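Local coordinates for GGDEF and EAL domain-containing protein (Vibrio cholerae O1 str. 2010EL-1786, PDB 6PWK), which binds cyclic di-GMP and probably serves as a receptor that controls large surface adhesins, and with them biofilm formation, at residues F303-G308 / H315-F320; R285-T290 / C321-N326; S23-R28 / E73-L78. All coordinates share one frame; numbering follows the deposited sequence.

Contact 1. Residues F303-G308 / H315-F320; sequences FEIPEG and HYTALF. With MG (magnesium ion), chain E.
Phe303 and Phe320 meet in a T-shaped stack: the edge of Phe320 is directed at the face of Phe303, with ring centroids 5.6 Å apart and planes at 86°. Phe320 CZ leads, lying 4.0 Å from Phe303 CD1. With its CG anti to the backbone N (chi1 177°), Phe320 reaches from helix 314-326 toward the strand. The same ring edge also receives Ile305, whose CD1 lies 3.7 Å from Phe320 CD2. One turn earlier on the helix, the methyl CG2 of Thr317 meets Ile305 CG2 at 4.1 Å. The hydroxyl of Thr317 is turned back to its own helix, where Glu313 O accepts its hydrogen bond. All four residues are buried, and Ile278 closes over Ile305, Thr317 and Phe320. His315, Tyr316 and Leu319, by contrast, are partly exposed; they take no part in the strand contact and lie within reach of the second subunit, whose Arg285 packs on His315 and Leu319. On the strand, Glu304 points the opposite way from its two neighbours. Its OE1 binds the magnesium ion at 2.2 Å, together with Glu218, Asn272 and Asp334, while OE2 is held by a salt bridge to Lys355 and a hydrogen bond to Tyr353. Strand and helix run almost antiparallel (172°), as expected of a strand followed by its returning helix. One strand thus serves apolar packing outside and metal binding inside, an arrangement characteristic of the TIM-barrel-like EAL domain.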
loop_
_atom_site.group_PDB
_atom_site.type_symbol
_atom_site.label_atom_id
_atom_site.label_comp_id
_atom_site.label_asym_id
_atom_site.label_seq_id
_atom_site.Cartn_x
_atom_site.Cartn_y
_atom_site.Cartn_z
ATOM N N PHE A 303 -7.248 -23.919 -5.424
ATOM C CA PHE A 303 -7.181 -22.697 -4.634
ATOM C C PHE A 303 -8.411 -21.846 -4.924
ATOM O O PHE A 303 -8.601 -21.384 -6.053
ATOM C CB PHE A 303 -5.894 -21.925 -4.925
ATOM C CG PHE A 303 -4.664 -22.580 -4.365
ATOM C CD1 PHE A 303 -4.315 -22.406 -3.036
ATOM C CD2 PHE A 303 -3.864 -23.382 -5.162
ATOM C CE1 PHE A 303 -3.188 -23.012 -2.515
ATOM C CE2 PHE A 303 -2.734 -23.990 -4.646
ATOM C CZ PHE A 303 -2.395 -23.806 -3.321
ATOM N N GLU A 304 -9.245 -21.647 -3.906
ATOM C CA GLU A 304 -10.491 -20.903 -4.053
ATOM C C GLU A 304 -10.207 -19.428 -3.796
ATOM O O GLU A 304 -9.900 -19.032 -2.668
ATOM C CB GLU A 304 -11.556 -21.444 -3.103
ATOM C CG GLU A 304 -12.973 -21.280 -3.621
ATOM C CD GLU A 304 -13.900 -22.387 -3.153
ATOM O OE1 GLU A 304 -14.596 -22.197 -2.134
ATOM O OE2 GLU A 304 -13.928 -23.454 -3.803
ATOM N N ILE A 305 -10.314 -18.619 -4.840
ATOM C CA ILE A 305 -9.972 -17.200 -4.798
ATOM C C ILE A 305 -11.264 -16.395 -4.851
ATOM O O ILE A 305 -12.094 -16.639 -5.734
ATOM C CB ILE A 305 -9.040 -16.808 -5.960
ATOM C CG1 ILE A 305 -7.755 -17.638 -5.906
ATOM C CG2 ILE A 305 -8.729 -15.327 -5.917
ATOM C CD1 ILE A 305 -6.847 -17.435 -7.095
ATOM N N PRO A 306 -11.475 -15.444 -3.940
ATOM C CA PRO A 306 -12.712 -14.656 -3.974
ATOM C C PRO A 306 -12.793 -13.811 -5.235
ATOM O O PRO A 306 -11.779 -13.381 -5.790
ATOM C CB PRO A 306 -12.611 -13.778 -2.719
ATOM C CG PRO A 306 -11.583 -14.443 -1.854
ATOM C CD PRO A 306 -10.615 -15.067 -2.809
ATOM N N GLU A 307 -14.028 -13.577 -5.687
ATOM C CA GLU A 307 -14.236 -12.766 -6.883
ATOM C C GLU A 307 -13.692 -11.354 -6.706
ATOM O O GLU A 307 -13.247 -10.735 -7.678
ATOM C CB GLU A 307 -15.723 -12.731 -7.239
ATOM C CG GLU A 307 -16.066 -11.809 -8.399
ATOM C CD GLU A 307 -17.487 -11.990 -8.886
ATOM O OE1 GLU A 307 -17.693 -12.751 -9.855
ATOM O OE2 GLU A 307 -18.400 -11.375 -8.295
ATOM N N GLY A 308 -13.707 -10.836 -5.476
ATOM C CA GLY A 308 -13.169 -9.510 -5.230
ATOM C C GLY A 308 -11.705 -9.378 -5.602
ATOM O O GLY A 308 -11.249 -8.290 -5.962
ATOM N N HIS A 315 -3.776 -7.936 -10.840
ATOM C CA HIS A 315 -2.366 -8.189 -11.106
ATOM C C HIS A 315 -1.730 -9.038 -10.014
ATOM O O HIS A 315 -0.958 -9.954 -10.315
ATOM C CB HIS A 315 -1.633 -6.860 -11.277
ATOM C CG HIS A 315 -2.244 -5.977 -12.319
ATOM N ND1 HIS A 315 -2.892 -4.800 -12.012
ATOM C CD2 HIS A 315 -2.332 -6.115 -13.663
ATOM C CE1 HIS A 315 -3.339 -4.243 -13.123
ATOM N NE2 HIS A 315 -3.012 -5.021 -14.139
ATOM N N TYR A 316 -2.035 -8.753 -8.744
ATOM C CA TYR A 316 -1.650 -9.674 -7.679
ATOM C C TYR A 316 -2.249 -11.054 -7.913
ATOM O O TYR A 316 -1.574 -12.074 -7.730
ATOM C CB TYR A 316 -2.099 -9.138 -6.319
ATOM C CG TYR A 316 -1.244 -8.036 -5.739
ATOM C CD1 TYR A 316 0.057 -8.285 -5.314
ATOM C CD2 TYR A 316 -1.750 -6.754 -5.578
ATOM C CE1 TYR A 316 0.834 -7.279 -4.769
ATOM C CE2 TYR A 316 -0.982 -5.745 -5.034
ATOM C CZ TYR A 316 0.308 -6.012 -4.631
ATOM O OH TYR A 316 1.070 -5.003 -4.090
ATOM N N THR A 317 -3.520 -11.101 -8.319
ATOM C CA THR A 317 -4.194 -12.380 -8.517
ATOM C C THR A 317 -3.571 -13.163 -9.667
ATOM O O THR A 317 -3.379 -14.380 -9.566
ATOM C CB THR A 317 -5.685 -12.151 -8.768
ATOM O OG1 THR A 317 -6.203 -11.254 -7.777
ATOM C CG2 THR A 317 -6.448 -13.463 -8.700
ATOM N N ALA A 318 -3.246 -12.482 -10.770
ATOM C CA ALA A 318 -2.634 -13.171 -11.901
ATOM C C ALA A 318 -1.252 -13.701 -11.545
ATOM O O ALA A 318 -0.856 -14.775 -12.011
ATOM C CB ALA A 318 -2.558 -12.237 -13.108
ATOM N N LEU A 319 -0.501 -12.964 -10.722
ATOM C CA LEU A 319 0.784 -13.475 -10.257
ATOM C C LEU A 319 0.595 -14.708 -9.385
ATOM O O LEU A 319 1.371 -15.667 -9.474
ATOM C CB LEU A 319 1.543 -12.387 -9.494
ATOM C CG LEU A 319 1.967 -11.158 -10.299
ATOM C CD1 LEU A 319 2.758 -10.193 -9.429
ATOM C CD2 LEU A 319 2.763 -11.562 -11.531
ATOM N N PHE A 320 -0.436 -14.705 -8.538
ATOM C CA PHE A 320 -0.721 -15.878 -7.719
ATOM C C PHE A 320 -1.207 -17.040 -8.575
ATOM O O PHE A 320 -0.784 -18.185 -8.376
ATOM C CB PHE A 320 -1.752 -15.528 -6.647
ATOM C CG PHE A 320 -2.157 -16.693 -5.791
ATOM C CD1 PHE A 320 -1.363 -17.099 -4.734
ATOM C CD2 PHE A 320 -3.333 -17.380 -6.042
ATOM C CE1 PHE A 320 -1.731 -18.172 -3.944
ATOM C CE2 PHE A 320 -3.708 -18.453 -5.256
ATOM C CZ PHE A 320 -2.905 -18.850 -4.204
HETATM MG MG MG E . -15.192 -20.816 -0.584
#

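Contact 2. Residues R285-T290 / C321-N326; sequences RWISQT and CNAVRN
Ile287 and Ser288 bring helix 281-292 against Ala323 and Val324 of helix 314-326. At the start of the segment, Arg285 points away from this seam and spans to the second subunit, with a salt bridge to Glu348 and a hydrogen bond to His315 of that subunit. Trp286 also lies off the seam, packing on helix 245-261, and one face of its indole is covered by the methyl CG2 of Thr290. Ile287 makes the apolar contact: its CG2, which stands anti to the backbone N, sits 3.9 Å from Val324 CG2 and 4.3 Å from Ala323 CB. Ser288 follows at the partly exposed margin, where its OG lies beside Ala323 CB while hydrogen-bonding to Ile284 O one turn back. The small residues let the backbones come close, with Ser288 CA 5.5 Å from Ala323 CA. At the end of the segment Thr290 OG1 donates to Trp286 O at 3.1 Å, an oxygen that also accepts from Thr290 N. No hydrogen bond crosses the seam. The short helical segments are parallel within 2°, with axes 8.9 Å apart, the side-by-side packing of neighbouring helices in the outer layer of a TIM-like α/β barrel.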
loop_
_atom_site.group_PDB
_atom_site.type_symbol
_atom_site.label_atom_id
_atom_site.label_comp_id
_atom_site.label_asym_id
_atom_site.label_seq_id
_atom_site.Cartn_x
_atom_site.Cartn_y
_atom_site.Cartn_z
ATOM N N ARG A 285 5.528 -15.694 -3.514
ATOM C CA ARG A 285 6.762 -16.472 -3.561
ATOM C C ARG A 285 6.636 -17.749 -2.742
ATOM O O ARG A 285 7.132 -18.807 -3.146
ATOM C CB ARG A 285 7.938 -15.641 -3.049
ATOM C CG ARG A 285 8.403 -14.535 -3.971
ATOM C CD ARG A 285 9.642 -13.870 -3.394
ATOM N NE ARG A 285 10.793 -14.773 -3.383
ATOM C CZ ARG A 285 11.886 -14.583 -2.652
ATOM N NH1 ARG A 285 11.980 -13.525 -1.856
ATOM N NH2 ARG A 285 12.885 -15.454 -2.707
ATOM N N TRP A 286 5.980 -17.660 -1.581
ATOM C CA TRP A 286 5.837 -18.817 -0.703
ATOM C C TRP A 286 5.095 -19.953 -1.395
ATOM O O TRP A 286 5.474 -21.124 -1.262
ATOM C CB TRP A 286 5.111 -18.398 0.577
ATOM C CG TRP A 286 4.982 -19.474 1.611
ATOM C CD1 TRP A 286 5.823 -19.704 2.661
ATOM C CD2 TRP A 286 3.942 -20.454 1.707
ATOM N NE1 TRP A 286 5.374 -20.771 3.401
ATOM C CE2 TRP A 286 4.220 -21.249 2.838
ATOM C CE3 TRP A 286 2.803 -20.740 0.947
ATOM C CZ2 TRP A 286 3.404 -22.310 3.224
ATOM C CZ3 TRP A 286 1.994 -21.793 1.332
ATOM C CH2 TRP A 286 2.299 -22.565 2.460
ATOM N N ILE A 287 4.038 -19.628 -2.144
ATOM C CA ILE A 287 3.259 -20.659 -2.825
ATOM C C ILE A 287 4.124 -21.407 -3.831
ATOM O O ILE A 287 4.076 -22.640 -3.914
ATOM C CB ILE A 287 2.015 -20.035 -3.486
ATOM C CG1 ILE A 287 0.858 -19.988 -2.488
ATOM C CG2 ILE A 287 1.608 -20.810 -4.730
ATOM C CD1 ILE A 287 0.342 -21.358 -2.095
ATOM N N SER A 288 4.940 -20.679 -4.597
ATOM C CA SER A 288 5.802 -21.327 -5.580
ATOM C C SER A 288 6.827 -22.232 -4.908
ATOM O O SER A 288 7.113 -23.329 -5.400
ATOM C CB SER A 288 6.508 -20.274 -6.434
ATOM O OG SER A 288 5.632 -19.210 -6.757
ATOM N N GLN A 289 7.390 -21.787 -3.783
ATOM C CA GLN A 289 8.424 -22.568 -3.114
ATOM C C GLN A 289 7.852 -23.835 -2.491
ATOM O O GLN A 289 8.454 -24.911 -2.593
ATOM C CB GLN A 289 9.116 -21.707 -2.056
ATOM C CG GLN A 289 9.838 -20.492 -2.619
ATOM C CD GLN A 289 10.283 -19.522 -1.537
ATOM O OE1 GLN A 289 9.742 -19.514 -0.432
ATOM N NE2 GLN A 289 11.277 -18.700 -1.854
ATOM N N THR A 290 6.689 -23.733 -1.848
ATOM C CA THR A 290 6.112 -24.902 -1.192
ATOM C C THR A 290 5.494 -25.866 -2.197
ATOM O O THR A 290 5.613 -27.085 -2.036
ATOM C CB THR A 290 5.070 -24.470 -0.160
ATOM O OG1 THR A 290 4.005 -23.768 -0.814
ATOM C CG2 THR A 290 5.703 -23.567 0.881
ATOM N N CYS A 321 -2.090 -16.764 -9.538
ATOM C CA CYS A 321 -2.622 -17.826 -10.386
ATOM C C CYS A 321 -1.528 -18.459 -11.235
ATOM O O CYS A 321 -1.532 -19.677 -11.455
ATOM C CB CYS A 321 -3.742 -17.281 -11.270
ATOM S SG CYS A 321 -5.265 -16.880 -10.382
ATOM N N ASN A 322 -0.585 -17.653 -11.727
ATOM C CA ASN A 322 0.522 -18.202 -12.503
ATOM C C ASN A 322 1.384 -19.123 -11.650
ATOM O O ASN A 322 1.740 -20.227 -12.075
ATOM C CB ASN A 322 1.364 -17.071 -13.095
ATOM C CG ASN A 322 0.649 -16.330 -14.207
ATOM O OD1 ASN A 322 -0.297 -16.845 -14.802
ATOM N ND2 ASN A 322 1.102 -15.117 -14.498
ATOM N N ALA A 323 1.722 -18.684 -10.434
ATOM C CA ALA A 323 2.515 -19.518 -9.537
ATOM C C ALA A 323 1.796 -20.822 -9.216
ATOM O O ALA A 323 2.426 -21.882 -9.119
ATOM C CB ALA A 323 2.828 -18.752 -8.251
ATOM N N VAL A 324 0.474 -20.762 -9.057
ATOM C CA VAL A 324 -0.293 -21.956 -8.713
ATOM C C VAL A 324 -0.311 -22.936 -9.880
ATOM O O VAL A 324 -0.055 -24.135 -9.708
ATOM C CB VAL A 324 -1.713 -21.560 -8.270
ATOM C CG1 VAL A 324 -2.665 -22.736 -8.403
ATOM C CG2 VAL A 324 -1.691 -21.048 -6.838
ATOM N N ARG A 325 -0.597 -22.442 -11.085
ATOM C CA ARG A 325 -0.677 -23.323 -12.249
ATOM C C ARG A 325 0.692 -23.783 -12.735
ATOM O O ARG A 325 0.816 -24.902 -13.241
ATOM C CB ARG A 325 -1.433 -22.629 -13.381
ATOM C CG ARG A 325 -2.936 -22.864 -13.345
ATOM C CD ARG A 325 -3.665 -22.061 -14.407
ATOM N NE ARG A 325 -5.087 -22.392 -14.442
ATOM C CZ ARG A 325 -5.993 -21.722 -15.145
ATOM N NH1 ARG A 325 -5.631 -20.673 -15.868
ATOM N NH2 ARG A 325 -7.265 -22.096 -15.115
ATOM N N ASN A 326 1.728 -22.950 -12.595
ATOM C CA ASN A 326 3.064 -23.374 -13.011
ATOM C C ASN A 326 3.542 -24.576 -12.212
ATOM O O ASN A 326 4.375 -25.352 -12.696
ATOM C CB ASN A 326 4.067 -22.228 -12.869
ATOM C CG ASN A 326 3.927 -21.187 -13.961
ATOM O OD1 ASN A 326 3.385 -21.463 -15.032
ATOM N ND2 ASN A 326 4.424 -19.985 -13.699
#

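Contact 3. Residues S23-R28 / E73-L78; sequences SHLGNR and ELADRL. With C2E (9,9'-[(2R,3R,3aS,5S,7aR,9R,10R,10aS,12S,14aR)-3,5,10,12-tetrahydroxy-5,12-dioxidooctahydro-2H,7H-difuro[3,2-d:3',2'-j][1,3,7,9,2,8]tetraoxadiphosphacyclododecine-2,9-diyl]bis(2-amino-1,9-dihydro-6H-purin-6-one)), chain D.
Leu25 lays its CD1 branch on the methyl of Ala75, with Leu25 CD1 3.7 Å from Ala75 CB. Its CG stands anti to its own carbonyl carbon (chi1 -69°), which directs the branch to the helix, and Ile89 and Phe97 of the sheet enclose the same leucine. Ala75 CB also faces Ser23, whose CB lies 3.8 Å away and whose backbone carbonyl likewise borders the methyl. Within the two segments the alanine methyl carries the contact, without a hydrogen bond; Val71 and Lys79 of the same helix add to it on Ser23 and Leu25. Ser23 OG accepts from Leu25 N at 3.2 Å, an ST turn, and is bonded to Asp20. This is the GGDEF fold, in which helix 53-80 packs beside the central sheet and segment 23-28 leads from helix 3-18 into helix 28-41. Asn27 is the N-cap of that second helix, its OD1 accepting from Tyr30 N. Next to the cap, Arg28 extends fully from CG to NE and meets one guanine of cyclic di-GMP edge to edge. Arg28 NH1 donates to ligand O61 at 2.8 Å (153°) and NH2 to ligand N71 at 3.0 Å (164°), two roughly straight bonds that read the Hoogsteen edge and fix the guanidinium's rotation. NH1 is also bonded to Ile92 O; further ligand partners include Glu96 and Asp156 of the same chain, and Asp68 of the second subunit.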
loop_
_atom_site.group_PDB
_atom_site.type_symbol
_atom_site.label_atom_id
_atom_site.label_comp_id
_atom_site.label_asym_id
_atom_site.label_seq_id
_atom_site.Cartn_x
_atom_site.Cartn_y
_atom_site.Cartn_z
ATOM N N SER A 23 -15.903 15.831 4.836
ATOM C CA SER A 23 -17.283 15.425 5.071
ATOM C C SER A 23 -18.132 16.532 5.682
ATOM O O SER A 23 -19.362 16.432 5.651
ATOM C CB SER A 23 -17.320 14.200 5.986
ATOM O OG SER A 23 -16.778 14.501 7.262
ATOM N N HIS A 24 -17.509 17.574 6.230
ATOM C CA HIS A 24 -18.206 18.600 7.006
ATOM C C HIS A 24 -18.986 17.985 8.168
ATOM O O HIS A 24 -20.014 18.516 8.596
ATOM C CB HIS A 24 -19.128 19.452 6.127
ATOM C CG HIS A 24 -19.417 20.807 6.694
ATOM N ND1 HIS A 24 -18.500 21.836 6.663
ATOM C CD2 HIS A 24 -20.514 21.300 7.315
ATOM C CE1 HIS A 24 -19.023 22.906 7.236
ATOM N NE2 HIS A 24 -20.244 22.607 7.640
ATOM N N LEU A 25 -18.503 16.854 8.671
ATOM C CA LEU A 25 -19.004 16.213 9.875
ATOM C C LEU A 25 -17.946 16.319 10.965
ATOM O O LEU A 25 -16.844 16.825 10.744
ATOM C CB LEU A 25 -19.365 14.750 9.602
ATOM C CG LEU A 25 -20.562 14.453 8.701
ATOM C CD1 LEU A 25 -20.638 12.963 8.409
ATOM C CD2 LEU A 25 -21.846 14.938 9.353
ATOM N N GLY A 26 -18.287 15.834 12.154
ATOM C CA GLY A 26 -17.294 15.742 13.205
ATOM C C GLY A 26 -16.180 14.787 12.823
ATOM O O GLY A 26 -16.393 13.801 12.116
ATOM N N ASN A 27 -14.969 15.100 13.271
ATOM C CA ASN A 27 -13.833 14.231 12.995
ATOM C C ASN A 27 -13.776 13.129 14.052
ATOM O O ASN A 27 -14.709 12.937 14.837
ATOM C CB ASN A 27 -12.540 15.044 12.918
ATOM C CG ASN A 27 -12.227 15.786 14.204
ATOM O OD1 ASN A 27 -12.899 15.618 15.221
ATOM N ND2 ASN A 27 -11.189 16.612 14.163
ATOM N N ARG A 28 -12.668 12.388 14.083
ATOM C CA ARG A 28 -12.552 11.282 15.025
ATOM C C ARG A 28 -12.483 11.781 16.463
ATOM O O ARG A 28 -13.095 11.189 17.360
ATOM C CB ARG A 28 -11.323 10.436 14.686
ATOM C CG ARG A 28 -11.137 9.226 15.582
ATOM C CD ARG A 28 -9.898 8.435 15.195
ATOM N NE ARG A 28 -9.746 7.244 16.025
ATOM C CZ ARG A 28 -10.354 6.087 15.786
ATOM N NH1 ARG A 28 -11.159 5.964 14.739
ATOM N NH2 ARG A 28 -10.161 5.053 16.593
ATOM N N GLU A 73 -21.080 14.062 -0.328
ATOM C CA GLU A 73 -22.436 13.665 -0.696
ATOM C C GLU A 73 -23.014 12.691 0.322
ATOM O O GLU A 73 -24.099 12.920 0.868
ATOM C CB GLU A 73 -22.443 13.055 -2.099
ATOM C CG GLU A 73 -23.806 12.554 -2.569
ATOM C CD GLU A 73 -24.707 13.660 -3.096
ATOM O OE1 GLU A 73 -24.660 14.789 -2.562
ATOM O OE2 GLU A 73 -25.464 13.397 -4.054
ATOM N N LEU A 74 -22.294 11.601 0.602
ATOM C CA LEU A 74 -22.754 10.655 1.614
ATOM C C LEU A 74 -22.936 11.340 2.962
ATOM O O LEU A 74 -23.902 11.063 3.680
ATOM C CB LEU A 74 -21.773 9.487 1.728
ATOM C CG LEU A 74 -22.011 8.481 2.858
ATOM C CD1 LEU A 74 -23.431 7.939 2.827
ATOM C CD2 LEU A 74 -21.006 7.345 2.775
ATOM N N ALA A 75 -22.026 12.251 3.314
ATOM C CA ALA A 75 -22.163 12.986 4.567
ATOM C C ALA A 75 -23.395 13.882 4.543
ATOM O O ALA A 75 -24.193 13.882 5.488
ATOM C CB ALA A 75 -20.904 13.808 4.835
ATOM N N ASP A 76 -23.567 14.653 3.465
ATOM C CA ASP A 76 -24.742 15.513 3.349
ATOM C C ASP A 76 -26.026 14.696 3.363
ATOM O O ASP A 76 -26.998 15.056 4.037
ATOM C CB ASP A 76 -24.665 16.353 2.071
ATOM C CG ASP A 76 -23.615 17.442 2.149
ATOM O OD1 ASP A 76 -23.186 17.779 3.270
ATOM O OD2 ASP A 76 -23.224 17.969 1.085
ATOM N N ARG A 77 -26.056 13.592 2.613
ATOM C CA ARG A 77 -27.252 12.759 2.585
ATOM C C ARG A 77 -27.505 12.113 3.943
ATOM O O ARG A 77 -28.658 11.971 4.367
ATOM C CB ARG A 77 -27.121 11.692 1.499
ATOM C CG ARG A 77 -26.966 12.252 0.095
ATOM C CD ARG A 77 -28.254 12.873 -0.409
ATOM N NE ARG A 77 -28.139 13.285 -1.805
ATOM C CZ ARG A 77 -29.127 13.832 -2.503
ATOM N NH1 ARG A 77 -30.308 14.035 -1.936
ATOM N NH2 ARG A 77 -28.934 14.176 -3.769
ATOM N N LEU A 78 -26.437 11.721 4.642
ATOM C CA LEU A 78 -26.608 11.041 5.921
ATOM C C LEU A 78 -27.081 12.001 7.004
ATOM O O LEU A 78 -27.953 11.653 7.806
ATOM C CB LEU A 78 -25.296 10.369 6.334
ATOM C CG LEU A 78 -25.321 9.443 7.551
ATOM C CD1 LEU A 78 -26.308 8.307 7.338
ATOM C CD2 LEU A 78 -23.929 8.901 7.834
HETATM P P1 C2E D . -7.211 -2.752 17.704
HETATM O O2P C2E D . -6.860 -2.448 16.269
HETATM O O1P C2E D . -6.433 -3.995 18.010
HETATM O "O5'" C2E D . -6.607 -1.686 18.782
HETATM C "C5'" C2E D . -6.400 -2.086 20.099
HETATM C "C4'" C2E D . -5.851 -0.797 20.753
HETATM O "O4'" C2E D . -4.745 -0.455 20.152
HETATM C "C3'" C2E D . -6.804 0.328 20.304
HETATM O "O3'" C2E D . -7.845 0.485 21.146
HETATM C "C2'" C2E D . -5.914 1.586 20.268
HETATM O "O2'" C2E D . -6.037 2.345 21.547
HETATM C "C1'" C2E D . -4.680 1.154 20.219
HETATM N N9 C2E D . -3.927 1.728 19.131
HETATM C C8 C2E D . -4.495 0.936 18.187
HETATM N N7 C2E D . -3.938 1.296 17.004
HETATM C C5 C2E D . -3.050 2.273 17.216
HETATM C C6 C2E D . -2.106 3.095 16.305
HETATM O O6 C2E D . -2.059 2.918 15.134
HETATM N N1 C2E D . -1.243 4.108 16.855
HETATM C C2 C2E D . -1.252 4.373 18.276
HETATM N N2 C2E D . -0.425 5.374 18.942
HETATM N N3 C2E D . -2.150 3.586 19.109
HETATM C C4 C2E D . -3.045 2.531 18.546
HETATM P P11 C2E D . -9.020 1.483 20.514
HETATM O O21 C2E D . -8.600 2.757 19.813
HETATM O O11 C2E D . -9.812 1.973 21.695
HETATM O O5A C2E D . -10.039 0.450 19.715
HETATM C C5A C2E D . -9.995 -0.896 20.108
HETATM C C4A C2E D . -10.678 -1.700 19.078
HETATM O O4A C2E D . -11.723 -1.064 18.608
HETATM C C3A C2E D . -9.622 -1.916 17.789
HETATM O O3A C2E D . -8.794 -3.155 17.968
HETATM C C2A C2E D . -10.325 -2.043 16.802
HETATM O O2A C2E D . -10.709 -3.493 16.662
HETATM C C1A C2E D . -11.620 -1.111 17.098
HETATM N N91 C2E D . -11.493 0.095 16.584
HETATM C C81 C2E D . -10.962 1.200 17.135
HETATM N N71 C2E D . -11.082 2.180 16.223
HETATM C C51 C2E D . -11.679 1.678 15.144
HETATM C C61 C2E D . -12.077 2.301 13.809
HETATM O O61 C2E D . -11.841 3.442 13.633
HETATM N N11 C2E D . -12.722 1.540 12.781
HETATM C C21 C2E D . -13.006 0.147 13.004
HETATM N N21 C2E D . -13.660 -0.645 11.970
HETATM N N31 C2E D . -12.621 -0.442 14.289
HETATM C C41 C2E D . -11.946 0.365 15.358
#

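Contacts 1 and 2 adjoin in one region of the EAL domain and share helix 314-326, their centres about 12 Å apart. They interlock directly: Phe320 CE1 lies 3.5 Å from Ile287 CG1, and Phe303 CD2 lies 3.5 Å from Val324 CG1, so helix, strand and helix close round the two rings. Along the chain, contact 1 is nested within the loop closed by contact 2. Contact 1 also carries a magnesium ligand, and its Phe303 side chain lies about 9 Å from a bound cyclic di-GMP. Contact 3 belongs to the GGDEF module, its centre about 34 Å from that of contact 1 and about 44 Å from that of contact 2, and it touches a different dinucleotide through Arg28.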